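Sulfoquinovosidase (Escherichia coli, PDB 5AEG) hydrolyses alpha-sulfoquinovosides, releasing sulfoquinovose from plant sulfolipids (sulfoquinovosyl diacylglycerides) and from sulfoquinovosyl glycerol, supplying sulfoglycolysis. Local coordinates at residues Val302-Lys307 against Tyr333-Val338. Sequence-based numbering, arbitrary orientation.
Sequences VMWNWK and YINPYV
The indole of Trp-306 lies against the chain running from Tyr-333 to Val-338 and is fixed both at its edge and on its face. At the edge, NE1 of Trp-306 donates a hydrogen bond to the carbonyl O of Tyr-337 at 2.9 Å; the acceptor lies near the ring plane and the C=O...N angle of 170° shows a nearly end-on approach, although the N-H itself is bent, at 145° to the acceptor. Over one face, Ile-334 places CG1 3.7 Å from the centroid of the five-membered ring of Trp-306, nearly along its normal, which meets the geometry of a CH-pi contact. The far rim of Trp-306, at CZ3, meets CD1 of Tyr-333 at 3.6 Å, near the plane of the tyrosine ring.

The amide of Asn-335 touches both tryptophans and is steeply inclined to both indoles. ND2 of Asn-335 sits over the centre of the Trp-304 ring, 3.5 Å from CE2, with ring and amide planes near-perpendicular, while OD1 of Asn-335 lies 3.3 Å from CZ2 of Trp-306. The amide is set between its own backbone N and carbonyl carbon, where OD1 of Asn-335 accepts from the backbone N of Tyr-337 at 2.9 Å, closing an Asx turn, while ND2 donates almost straight to Tyr-333 OH. Both ends of the amide are thus engaged, which fixes its flip. Trp-304 and Tyr-337 run side by side with planes at 18°, but their centroids are 5.7 Å apart and the rings barely overlap.

One water accepts from Trp-304 NE1 and donates to Tyr-333 OH, a hydroxyl also hydrogen-bonded to the nucleophile Asp-405. Val-302 and Trp-304 belong to the sulfoquinovosyl-lipid binding site, so the arrangement is that of a GH31 active-site wall, where a substrate-binding loop packs on the C-terminal end of TIM-barrel strand 329-334 and the Asx-turn connection into strand 337-339.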
ATOM      1  N   VAL A 302      -6.517  -8.259  20.356  1.00 26.09           N
ATOM      2  CA  VAL A 302      -7.891  -8.216  19.931  1.00 28.20           C
ATOM      3  C   VAL A 302      -8.338  -9.701  19.827  1.00 30.32           C
ATOM      4  O   VAL A 302      -7.552 -10.548  19.401  1.00 27.38           O
ATOM      5  CB  VAL A 302      -8.006  -7.540  18.564  1.00 29.06           C
ATOM      6  CG1 VAL A 302      -9.394  -7.633  18.005  1.00 30.33           C
ATOM      7  CG2 VAL A 302      -7.592  -6.080  18.668  1.00 31.11           C
ATOM      8  N   MET A 303      -9.594  -9.946  20.174  1.00 25.42           N
ATOM      9  CA  MET A 303     -10.229 -11.243  20.047  1.00 30.00           C
ATOM     10  C   MET A 303     -10.700 -11.397  18.607  1.00 26.60           C
ATOM     11  O   MET A 303     -11.559 -10.618  18.092  1.00 23.11           O
ATOM     12  CB  MET A 303     -11.407 -11.318  21.075  1.00 29.51           C
ATOM     13  CG  MET A 303     -12.306 -12.545  21.025  1.00 43.11           C
ATOM     14  SD  MET A 303     -11.470 -13.974  21.734  1.00 51.55           S
ATOM     15  CE  MET A 303     -11.214 -13.498  23.436  1.00 37.22           C
ATOM     16  N   TRP A 304     -10.185 -12.404  17.900  1.00 24.86           N
ATOM     17  CA  TRP A 304     -10.506 -12.533  16.486  1.00 22.61           C
ATOM     18  C   TRP A 304     -11.839 -13.245  16.158  1.00 26.67           C
ATOM     19  O   TRP A 304     -11.890 -14.306  15.499  1.00 25.02           O
ATOM     20  CB  TRP A 304      -9.329 -13.168  15.732  1.00 25.43           C
ATOM     21  CG  TRP A 304      -8.087 -12.326  15.650  1.00 25.27           C
ATOM     22  CD1 TRP A 304      -7.837 -11.168  16.268  1.00 23.92           C
ATOM     23  CD2 TRP A 304      -6.928 -12.622  14.889  1.00 26.11           C
ATOM     24  NE1 TRP A 304      -6.555 -10.727  15.994  1.00 26.45           N
ATOM     25  CE2 TRP A 304      -5.992 -11.617  15.137  1.00 25.90           C
ATOM     26  CE3 TRP A 304      -6.575 -13.666  14.061  1.00 29.35           C
ATOM     27  CZ2 TRP A 304      -4.745 -11.604  14.536  1.00 30.93           C
ATOM     28  CZ3 TRP A 304      -5.288 -13.639  13.476  1.00 30.30           C
ATOM     29  CH2 TRP A 304      -4.448 -12.609  13.694  1.00 27.85           C
ATOM     30  N   ASN A 305     -12.922 -12.697  16.666  1.00 26.63           N
ATOM     31  CA  ASN A 305     -14.255 -13.139  16.316  1.00 26.03           C
ATOM     32  C   ASN A 305     -15.104 -11.882  16.092  1.00 24.66           C
ATOM     33  O   ASN A 305     -15.359 -11.157  17.028  1.00 26.82           O
ATOM     34  CB  ASN A 305     -14.830 -14.018  17.444  1.00 27.72           C
ATOM     35  CG  ASN A 305     -16.065 -14.794  16.978  1.00 30.04           C
ATOM     36  OD1 ASN A 305     -15.957 -15.721  16.197  1.00 29.81           O
ATOM     37  ND2 ASN A 305     -17.221 -14.317  17.332  1.00 32.44           N
ATOM     38  N   TRP A 306     -15.583 -11.719  14.859  1.00 25.58           N
ATOM     39  CA  TRP A 306     -16.037 -10.440  14.289  1.00 25.39           C
ATOM     40  C   TRP A 306     -17.534 -10.198  14.566  1.00 25.79           C
ATOM     41  O   TRP A 306     -18.407 -10.120  13.695  1.00 26.95           O
ATOM     42  CB  TRP A 306     -15.623 -10.306  12.805  1.00 24.87           C
ATOM     43  CG  TRP A 306     -14.286 -10.869  12.568  1.00 24.81           C
ATOM     44  CD1 TRP A 306     -13.961 -11.874  11.702  1.00 26.53           C
ATOM     45  CD2 TRP A 306     -13.076 -10.447  13.140  1.00 23.89           C
ATOM     46  NE1 TRP A 306     -12.641 -12.148  11.752  1.00 23.50           N
ATOM     47  CE2 TRP A 306     -12.073 -11.329  12.668  1.00 24.19           C
ATOM     48  CE3 TRP A 306     -12.745  -9.493  14.114  1.00 25.05           C
ATOM     49  CZ2 TRP A 306     -10.775 -11.198  13.014  1.00 25.65           C
ATOM     50  CZ3 TRP A 306     -11.432  -9.371  14.466  1.00 24.98           C
ATOM     51  CH2 TRP A 306     -10.472 -10.210  13.933  1.00 22.72           C
ATOM     52  N   LYS A 307     -17.751  -9.972  15.863  1.00 25.02           N
ATOM     53  CA  LYS A 307     -19.048  -9.641  16.373  1.00 31.57           C
ATOM     54  C   LYS A 307     -18.857  -8.776  17.609  1.00 24.42           C
ATOM     55  O   LYS A 307     -17.910  -8.993  18.393  1.00 27.22           O
ATOM     56  CB  LYS A 307     -19.710 -10.964  16.711  1.00 37.26           C
ATOM     57  CG  LYS A 307     -21.175 -10.957  17.072  1.00 49.46           C
ATOM     58  CD  LYS A 307     -21.771 -12.359  16.748  1.00 59.80           C
ATOM     59  CE  LYS A 307     -20.925 -13.624  17.135  1.00 63.68           C
ATOM     60  NZ  LYS A 307     -20.762 -14.683  16.062  1.00 58.30           N
ATOM     61  N   TYR A 333     -12.780  -3.284  13.419  1.00 22.37           N
ATOM     62  CA  TYR A 333     -11.644  -4.031  12.931  1.00 21.98           C
ATOM     63  C   TYR A 333     -12.137  -5.408  12.483  1.00 22.78           C
ATOM     64  O   TYR A 333     -12.963  -6.050  13.202  1.00 18.94           O
ATOM     65  CB  TYR A 333     -10.597  -4.200  14.049  1.00 18.79           C
ATOM     66  CG  TYR A 333      -9.421  -5.054  13.719  1.00 21.06           C
ATOM     67  CD1 TYR A 333      -9.509  -6.474  13.737  1.00 19.05           C
ATOM     68  CD2 TYR A 333      -8.190  -4.516  13.435  1.00 19.36           C
ATOM     69  CE1 TYR A 333      -8.417  -7.251  13.387  1.00 21.11           C
ATOM     70  CE2 TYR A 333      -7.088  -5.305  13.101  1.00 23.42           C
ATOM     71  CZ  TYR A 333      -7.217  -6.680  13.068  1.00 20.51           C
ATOM     72  OH  TYR A 333      -6.175  -7.458  12.773  1.00 21.30           O
ATOM     73  N   ILE A 334     -11.546  -5.889  11.387  1.00 22.17           N
ATOM     74  CA  ILE A 334     -11.769  -7.233  10.884  1.00 20.67           C
ATOM     75  C   ILE A 334     -10.529  -7.691  10.100  1.00 22.37           C
ATOM     76  O   ILE A 334      -9.773  -6.852   9.542  1.00 19.62           O
ATOM     77  CB  ILE A 334     -13.082  -7.336  10.056  1.00 21.78           C
ATOM     78  CG1 ILE A 334     -13.322  -8.820   9.687  1.00 21.82           C
ATOM     79  CG2 ILE A 334     -13.098  -6.522   8.775  1.00 22.45           C
ATOM     80  CD1 ILE A 334     -14.738  -9.050   9.226  1.00 27.54           C
ATOM     81  N   ASN A 335     -10.281  -9.009  10.096  1.00 23.03           N
ATOM     82  CA  ASN A 335      -9.262  -9.620   9.296  1.00 21.99           C
ATOM     83  C   ASN A 335      -9.797 -10.955   8.712  1.00 23.30           C
ATOM     84  O   ASN A 335     -10.919 -11.338   9.095  1.00 23.59           O
ATOM     85  CB  ASN A 335      -7.954  -9.678  10.017  1.00 19.69           C
ATOM     86  CG  ASN A 335      -7.838 -10.748  11.048  1.00 21.55           C
ATOM     87  OD1 ASN A 335      -8.276 -11.857  10.887  1.00 24.39           O
ATOM     88  ND2 ASN A 335      -7.116 -10.446  12.079  1.00 19.97           N
ATOM     89  N   PRO A 336      -9.041 -11.596   7.821  1.00 25.60           N
ATOM     90  CA  PRO A 336      -9.659 -12.717   7.099  1.00 23.79           C
ATOM     91  C   PRO A 336      -9.339 -14.058   7.763  1.00 25.73           C
ATOM     92  O   PRO A 336      -9.377 -15.094   7.085  1.00 25.19           O
ATOM     93  CB  PRO A 336      -9.070 -12.549   5.717  1.00 26.66           C
ATOM     94  CG  PRO A 336      -7.628 -12.153   6.028  1.00 28.39           C
ATOM     95  CD  PRO A 336      -7.690 -11.303   7.273  1.00 24.76           C
ATOM     96  N   TYR A 337      -9.061 -14.040   9.083  1.00 24.08           N
ATOM     97  CA  TYR A 337      -8.912 -15.230   9.917  1.00 26.84           C
ATOM     98  C   TYR A 337     -10.032 -15.219  10.987  1.00 25.86           C
ATOM     99  O   TYR A 337     -10.709 -14.196  11.197  1.00 25.19           O
ATOM    100  CB  TYR A 337      -7.598 -15.263  10.651  1.00 23.97           C
ATOM    101  CG  TYR A 337      -6.339 -15.057   9.804  1.00 28.75           C
ATOM    102  CD1 TYR A 337      -5.734 -16.123   9.113  1.00 29.49           C
ATOM    103  CD2 TYR A 337      -5.687 -13.817   9.789  1.00 27.08           C
ATOM    104  CE1 TYR A 337      -4.531 -15.928   8.404  1.00 32.71           C
ATOM    105  CE2 TYR A 337      -4.560 -13.602   9.045  1.00 27.06           C
ATOM    106  CZ  TYR A 337      -3.921 -14.662   8.376  1.00 27.57           C
ATOM    107  OH  TYR A 337      -2.721 -14.426   7.646  1.00 27.37           O
ATOM    108  N   VAL A 338     -10.215 -16.366  11.618  1.00 27.28           N
ATOM    109  CA  VAL A 338     -11.255 -16.524  12.645  1.00 28.19           C
ATOM    110  C   VAL A 338     -10.696 -17.384  13.762  1.00 27.70           C
ATOM    111  O   VAL A 338     -10.229 -18.496  13.530  1.00 30.08           O
ATOM    112  CB  VAL A 338     -12.563 -17.085  12.087  1.00 28.78           C
ATOM    113  CG1 VAL A 338     -13.386 -16.043  11.366  1.00 29.10           C
ATOM    114  CG2 VAL A 338     -12.353 -18.295  11.181  1.00 29.38           C
TER
HETATM  115  O   HOH W   1      -5.194  -8.300  15.504  1.00 35.67           O